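Peptidase (Yersinia bercovieri, PDB 5NYW) is of unknown function but, as an ancestral relative (Anbu) of proteasome and HslV beta-subunits in the Ntn-hydrolase clan, probably acts as a peptidase within a multi-subunit assembly. Local coordinates at residues M75-S79 / M80-A84; V59-L62 / Q63-L67; I221-G224 / W225-L229. All blocks are in the same frame, centred on the assembly; numbering follows the deposited sequence.

Interaction 1 of 3, residues M75-S79 / M80-A84; sequences MNVAS and MYEAA
V77 and E82 run alongside each other, one side chain heading one way and the other back, where the loop after helix 52-65 turns into helix 80-98 at an N-cap. The valine is split across two neighbours. With CG1 anti to the carbonyl carbon (chi1 -70°), CG2 falls between the backbone N and that carbon and rests on A83 CB at 3.8 Å, while V77 CB meets E82 CB at 3.7 Å. Its carbonyl faces away to R42, which donates a hydrogen bond to V77 O. A78 supplies the shortest bond of the contact: its N donates to E82 OE1 at 2.8 Å and 157°, arriving from above the carboxylate plane. E82 gets there because its chain runs straight beyond CG (chi2 -176°), carrying OE1 back to the loop. S79 is the N-cap. Its O takes a sound bond from A83 N (3.1 Å) and a weak, bent one from E82 N. Its OG, 3.5 Å from that same E82 N, adds a weak capping bond. M80 N bonds to E123 OE1. The hydroxyl of Y81 reaches S57 of a neighbouring subunit. The cap resembles a capping box, except that the carboxylate three residues into the helix takes the N-H of A78, before the N-cap, and not that of S79. E82 thus links the helix to the loop from both ends of the residue, backbone and side chain. A carboxylate at a helix N-terminus is electrostatically favoured, so E82 is probably held in its charged form.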
# COMPACT_ATOMS: atom_id res chain seq x y z
N MET L 75 -10.79 38.82 3.08
CA MET L 75 -10.98 40.09 3.79
C MET L 75 -10.23 40.15 5.12
O MET L 75 -10.01 41.23 5.66
CB MET L 75 -12.46 40.35 4.00
CG MET L 75 -13.17 40.45 2.67
SD MET L 75 -12.48 41.73 1.60
CE MET L 75 -13.14 43.21 2.36
N ASN L 76 -9.88 38.98 5.66
CA ASN L 76 -9.16 38.93 6.93
C ASN L 76 -7.73 38.33 6.87
O ASN L 76 -7.11 38.14 7.91
CB ASN L 76 -9.99 38.19 7.98
CG ASN L 76 -10.31 36.76 7.59
OD1 ASN L 76 -9.49 36.07 6.97
ND2 ASN L 76 -11.50 36.30 7.97
N VAL L 77 -7.22 38.00 5.68
CA VAL L 77 -5.82 37.59 5.58
C VAL L 77 -4.97 38.85 5.84
O VAL L 77 -5.33 39.96 5.43
CB VAL L 77 -5.42 36.97 4.20
CG1 VAL L 77 -6.08 35.60 4.03
CG2 VAL L 77 -5.79 37.88 3.04
N ALA L 78 -3.87 38.67 6.57
CA ALA L 78 -3.05 39.81 7.00
C ALA L 78 -2.16 40.36 5.88
O ALA L 78 -1.85 41.56 5.87
CB ALA L 78 -2.20 39.42 8.20
N SER L 79 -1.73 39.50 4.95
CA SER L 79 -0.86 39.91 3.85
C SER L 79 -1.28 39.28 2.51
O SER L 79 -2.07 38.34 2.46
CB SER L 79 0.59 39.54 4.15
OG SER L 79 0.77 38.13 4.17
N MET L 80 -0.73 39.82 1.43
CA MET L 80 -0.99 39.31 0.10
C MET L 80 -0.46 37.88 -0.04
O MET L 80 -1.01 37.07 -0.79
CB MET L 80 -0.32 40.21 -0.94
CG MET L 80 -0.87 40.09 -2.36
SD MET L 80 -2.56 40.67 -2.40
CE MET L 80 -2.27 42.31 -1.79
N TYR L 81 0.60 37.57 0.71
CA TYR L 81 1.17 36.23 0.70
C TYR L 81 0.15 35.21 1.21
O TYR L 81 0.06 34.10 0.67
CB TYR L 81 2.45 36.17 1.55
CG TYR L 81 3.07 34.80 1.50
CD1 TYR L 81 2.71 33.82 2.42
CD2 TYR L 81 3.99 34.47 0.50
CE1 TYR L 81 3.24 32.55 2.36
CE2 TYR L 81 4.55 33.20 0.44
CZ TYR L 81 4.16 32.24 1.38
OH TYR L 81 4.67 30.96 1.35
N GLU L 82 -0.58 35.58 2.26
CA GLU L 82 -1.62 34.72 2.84
C GLU L 82 -2.80 34.63 1.89
O GLU L 82 -3.42 33.59 1.76
CB GLU L 82 -2.09 35.26 4.19
CG GLU L 82 -1.01 35.33 5.26
CD GLU L 82 -1.55 35.79 6.60
OE1 GLU L 82 -2.77 36.07 6.68
OE2 GLU L 82 -0.76 35.90 7.57
N ALA L 83 -3.07 35.72 1.20
CA ALA L 83 -4.12 35.73 0.20
C ALA L 83 -3.76 34.70 -0.89
O ALA L 83 -4.63 33.96 -1.36
CB ALA L 83 -4.28 37.10 -0.38
N ALA L 84 -2.50 34.66 -1.29
CA ALA L 84 -2.02 33.70 -2.29
C ALA L 84 -2.12 32.25 -1.84
O ALA L 84 -2.53 31.40 -2.63
CB ALA L 84 -0.57 34.02 -2.68

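Interaction 2 of 3, residues V59-L62 / Q63-L67; sequences VSLL and QRRCL. With SO4 (sulfate ion), chain B.
Q63 folds back over V59 in the C-terminal turns of helix 52-65, one of the two helices that cover a sheet of the Ntn-hydrolase alpha-beta-beta-alpha sandwich. The tight side is that of V59 and L62, both buried: V59 touches H34 of strand 33-38, and L62 dips to L87 and T90 of helix 80-98. Q63 N donates to V59 O at 2.9 Å, R64 N bonds to S60 O and R65 N to L61 O. The ladder then slackens: C66 N reaches L62 O only weakly, at 3.2 Å and 133°. S60 and L61 also pack on Y81 of a neighbouring subunit.

The looser, exposed side belongs to Q63 and R64. The glutamine chain, extended beyond CG, runs at a slant over V59 until NE2 comes 3.3 Å from V59 CG1; R64 is bent at chi2 and chi3. R65 is half covered. It lies alongside L61, its chain straight from CG to NE (chi3 -176°), with L61 CB over the centre of one guanidinium face, 4.2 Å above it. A salt bridge from NH2 to E93 fixes this group further. A sulfate, probably from the crystallisation liquor, sits in the corner formed by the two arginines. R64 NH1 stays 3.7 Å from its O2, while at the guanidinium edge R65 NE makes a weak, nearly straight bond to sulfate O3 at 3.5 Å.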
# COMPACT_ATOMS: atom_id res chain seq x y z
N VAL L 59 -13.73 31.81 -7.74
CA VAL L 59 -14.19 33.16 -7.43
C VAL L 59 -15.48 33.14 -6.59
O VAL L 59 -15.58 33.84 -5.59
CB VAL L 59 -14.41 33.97 -8.71
CG1 VAL L 59 -15.16 35.26 -8.40
CG2 VAL L 59 -13.08 34.27 -9.38
N SER L 60 -16.44 32.29 -6.95
CA SER L 60 -17.69 32.24 -6.21
C SER L 60 -17.45 31.80 -4.76
O SER L 60 -18.01 32.40 -3.84
CB SER L 60 -18.69 31.31 -6.89
OG SER L 60 -19.28 31.90 -8.03
N LEU L 61 -16.59 30.80 -4.55
CA LEU L 61 -16.27 30.33 -3.20
C LEU L 61 -15.55 31.40 -2.37
O LEU L 61 -15.78 31.53 -1.18
CB LEU L 61 -15.44 29.03 -3.23
CG LEU L 61 -16.13 27.69 -3.53
CD1 LEU L 61 -15.11 26.56 -3.55
CD2 LEU L 61 -17.26 27.36 -2.55
N LEU L 62 -14.64 32.15 -3.00
CA LEU L 62 -13.92 33.23 -2.31
C LEU L 62 -14.85 34.36 -1.89
O LEU L 62 -14.70 34.92 -0.80
CB LEU L 62 -12.81 33.80 -3.18
CG LEU L 62 -11.60 32.90 -3.40
CD1 LEU L 62 -10.73 33.44 -4.52
CD2 LEU L 62 -10.81 32.82 -2.12
N GLN L 63 -15.79 34.70 -2.78
CA GLN L 63 -16.76 35.77 -2.56
C GLN L 63 -17.72 35.41 -1.44
O GLN L 63 -18.06 36.24 -0.60
CB GLN L 63 -17.55 36.02 -3.84
CG GLN L 63 -16.77 36.70 -4.94
CD GLN L 63 -17.52 36.69 -6.25
OE1 GLN L 63 -18.39 35.84 -6.47
NE2 GLN L 63 -17.16 37.60 -7.15
N ARG L 64 -18.17 34.16 -1.43
CA ARG L 64 -19.10 33.68 -0.41
C ARG L 64 -18.46 33.64 0.97
O ARG L 64 -19.07 34.03 1.97
CB ARG L 64 -19.62 32.28 -0.79
CG ARG L 64 -21.14 32.17 -0.96
CD ARG L 64 -21.85 32.34 0.37
NE ARG L 64 -21.02 31.91 1.50
CZ ARG L 64 -21.32 32.07 2.79
NH1 ARG L 64 -20.48 31.65 3.73
NH2 ARG L 64 -22.46 32.66 3.13
N ARG L 65 -17.21 33.20 1.03
CA ARG L 65 -16.51 33.07 2.30
C ARG L 65 -16.08 34.41 2.90
O ARG L 65 -15.77 34.49 4.09
CB ARG L 65 -15.31 32.14 2.11
CG ARG L 65 -15.74 30.70 1.95
CD ARG L 65 -14.63 29.80 1.42
NE ARG L 65 -15.12 28.45 1.19
CZ ARG L 65 -14.43 27.50 0.57
NH1 ARG L 65 -13.21 27.74 0.12
NH2 ARG L 65 -14.97 26.31 0.41
N CYS L 66 -16.04 35.46 2.08
CA CYS L 66 -15.77 36.81 2.58
C CYS L 66 -16.89 37.35 3.47
O CYS L 66 -16.69 38.32 4.21
CB CYS L 66 -15.54 37.76 1.40
SG CYS L 66 -13.84 37.74 0.77
N LEU L 67 -18.08 36.77 3.35
CA LEU L 67 -19.22 37.18 4.17
C LEU L 67 -19.26 36.43 5.51
O LEU L 67 -20.11 36.72 6.35
CB LEU L 67 -20.53 36.97 3.42
CG LEU L 67 -20.70 37.78 2.14
CD1 LEU L 67 -22.01 37.41 1.47
CD2 LEU L 67 -20.65 39.25 2.46
S SO4 B . -18.15 27.32 3.35
O1 SO4 B . -16.86 26.74 3.72
O2 SO4 B . -18.21 28.70 3.83
O3 SO4 B . -18.31 27.32 1.89
O4 SO4 B . -19.20 26.52 3.97

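Interaction 3 of 3, residues I221-G224 / W225-L229; sequences IRKG and WGEGL
I221 O receives W225 N at 2.9 Å and 155°, a length matched by G228 N to G224 O, in the regular i to i+4 ladder of helix 216-234. This helix lies beside helix 168-185 on the flank of the Ntn-type sandwich. The donor rises well above the carbonyl plane of I221, and the ladder runs on through G226 N to R222 O and E227 N to K223 O without a break. Because CG of W225 stands anti to the backbone N (chi1 -175°), the indole swings off the helix, while W225 CB stays 3.2 Å from I221 O. The ring packs on I177 and D180 of helix 168-185. R222 leaves on the same flank and uses NE for a salt bridge to D180, which therefore meets both side chains. I221, W225 and L229 also touch a neighbouring subunit, W225 on its L229 and I221 on its L236, so the buried stripe serves packing within the chain and between chains.

The exposed stripe carries K223 and E227, one turn apart. Their chains cross at an angle: K223 is fully extended, and it is its methylenes that meet the acid, with CE 3.2 Å and CG 3.5 Å from E227 OE2. K223 NZ overshoots to 4.5 Å from the same oxygen, beyond a salt bridge, so any attraction between the charges would act at longer range. E227 runs back extended along the helix, with its CG 3.2 Å from K223 O. On the buried stripe, one turn on from W225, L229 covers one indole face near its rim, CD1 coming 3.3 Å from W225 CE2.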
# COMPACT_ATOMS: atom_id res chain seq x y z
N ILE L 221 -5.61 54.44 -30.15
CA ILE L 221 -4.26 53.96 -29.88
C ILE L 221 -3.91 52.78 -30.81
O ILE L 221 -2.74 52.58 -31.12
CB ILE L 221 -4.05 53.57 -28.38
CG1 ILE L 221 -2.56 53.37 -28.09
CG2 ILE L 221 -4.87 52.36 -27.98
CD1 ILE L 221 -2.22 53.22 -26.64
N ARG L 222 -4.92 52.00 -31.20
CA ARG L 222 -4.72 50.90 -32.15
C ARG L 222 -4.38 51.48 -33.54
O ARG L 222 -3.55 50.93 -34.28
CB ARG L 222 -5.96 49.99 -32.23
CG ARG L 222 -6.29 49.25 -30.94
CD ARG L 222 -7.51 48.33 -31.07
NE ARG L 222 -7.11 47.02 -31.59
CZ ARG L 222 -7.93 46.00 -31.77
NH1 ARG L 222 -9.23 46.13 -31.51
NH2 ARG L 222 -7.46 44.84 -32.23
N LYS L 223 -5.07 52.55 -33.92
CA LYS L 223 -4.85 53.22 -35.20
C LYS L 223 -3.50 53.94 -35.23
O LYS L 223 -2.76 53.88 -36.22
CB LYS L 223 -5.98 54.22 -35.49
CG LYS L 223 -5.80 54.99 -36.79
CD LYS L 223 -6.97 55.94 -37.05
CE LYS L 223 -6.76 56.77 -38.32
NZ LYS L 223 -7.93 57.62 -38.66
N GLY L 224 -3.17 54.62 -34.14
CA GLY L 224 -1.89 55.29 -34.01
C GLY L 224 -0.72 54.33 -34.01
O GLY L 224 0.28 54.58 -34.69
N TRP L 225 -0.83 53.23 -33.26
CA TRP L 225 0.23 52.23 -33.19
C TRP L 225 0.40 51.51 -34.54
O TRP L 225 1.53 51.34 -35.01
CB TRP L 225 -0.08 51.21 -32.11
CG TRP L 225 1.02 50.25 -31.92
CD1 TRP L 225 1.05 48.95 -32.33
CD2 TRP L 225 2.26 50.49 -31.26
NE1 TRP L 225 2.25 48.37 -31.99
CE2 TRP L 225 3.01 49.29 -31.32
CE3 TRP L 225 2.83 51.60 -30.64
CZ2 TRP L 225 4.29 49.18 -30.78
CZ3 TRP L 225 4.10 51.49 -30.09
CH2 TRP L 225 4.81 50.28 -30.17
N GLY L 226 -0.71 51.12 -35.15
CA GLY L 226 -0.66 50.41 -36.42
C GLY L 226 0.01 51.22 -37.51
O GLY L 226 0.88 50.71 -38.23
N GLU L 227 -0.39 52.48 -37.63
CA GLU L 227 0.19 53.40 -38.61
C GLU L 227 1.64 53.70 -38.27
O GLU L 227 2.47 53.88 -39.17
CB GLU L 227 -0.61 54.70 -38.67
CG GLU L 227 -1.99 54.55 -39.29
CD GLU L 227 -2.81 55.82 -39.22
OE1 GLU L 227 -2.29 56.84 -38.71
OE2 GLU L 227 -3.97 55.80 -39.66
N GLY L 228 1.93 53.80 -36.98
CA GLY L 228 3.28 54.03 -36.51
C GLY L 228 4.25 52.92 -36.91
O GLY L 228 5.35 53.21 -37.37
N LEU L 229 3.84 51.66 -36.76
CA LEU L 229 4.72 50.54 -37.11
C LEU L 229 5.01 50.46 -38.60
O LEU L 229 6.18 50.31 -39.01
CB LEU L 229 4.13 49.21 -36.66
CG LEU L 229 4.67 48.67 -35.34
CD1 LEU L 229 4.36 49.69 -34.29
CD2 LEU L 229 4.04 47.33 -34.99

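Overall arrangement
Interactions 1 and 2 belong to consecutive helices of the same layer: residues 59-67 close helix 52-65, the loop 75-79 leads into helix 80-98, and M75 CG comes within 3.4 Å of C66 SG. Their centres are 14 Å apart. Interaction 3, on helix 216-234, lies on the other side of the chain's centre, about 41 Å from either centre. Each mixes core and surface. V77, M80, Y81 and A83 are buried in interaction 1, with A78 exposed; V59 and L62 in interaction 2, with Q63 and R64 exposed; in interaction 3 a buried apolar stripe, I221, W225 and L229, is set against exposed K223 and E227. Each also touches a neighbouring subunit.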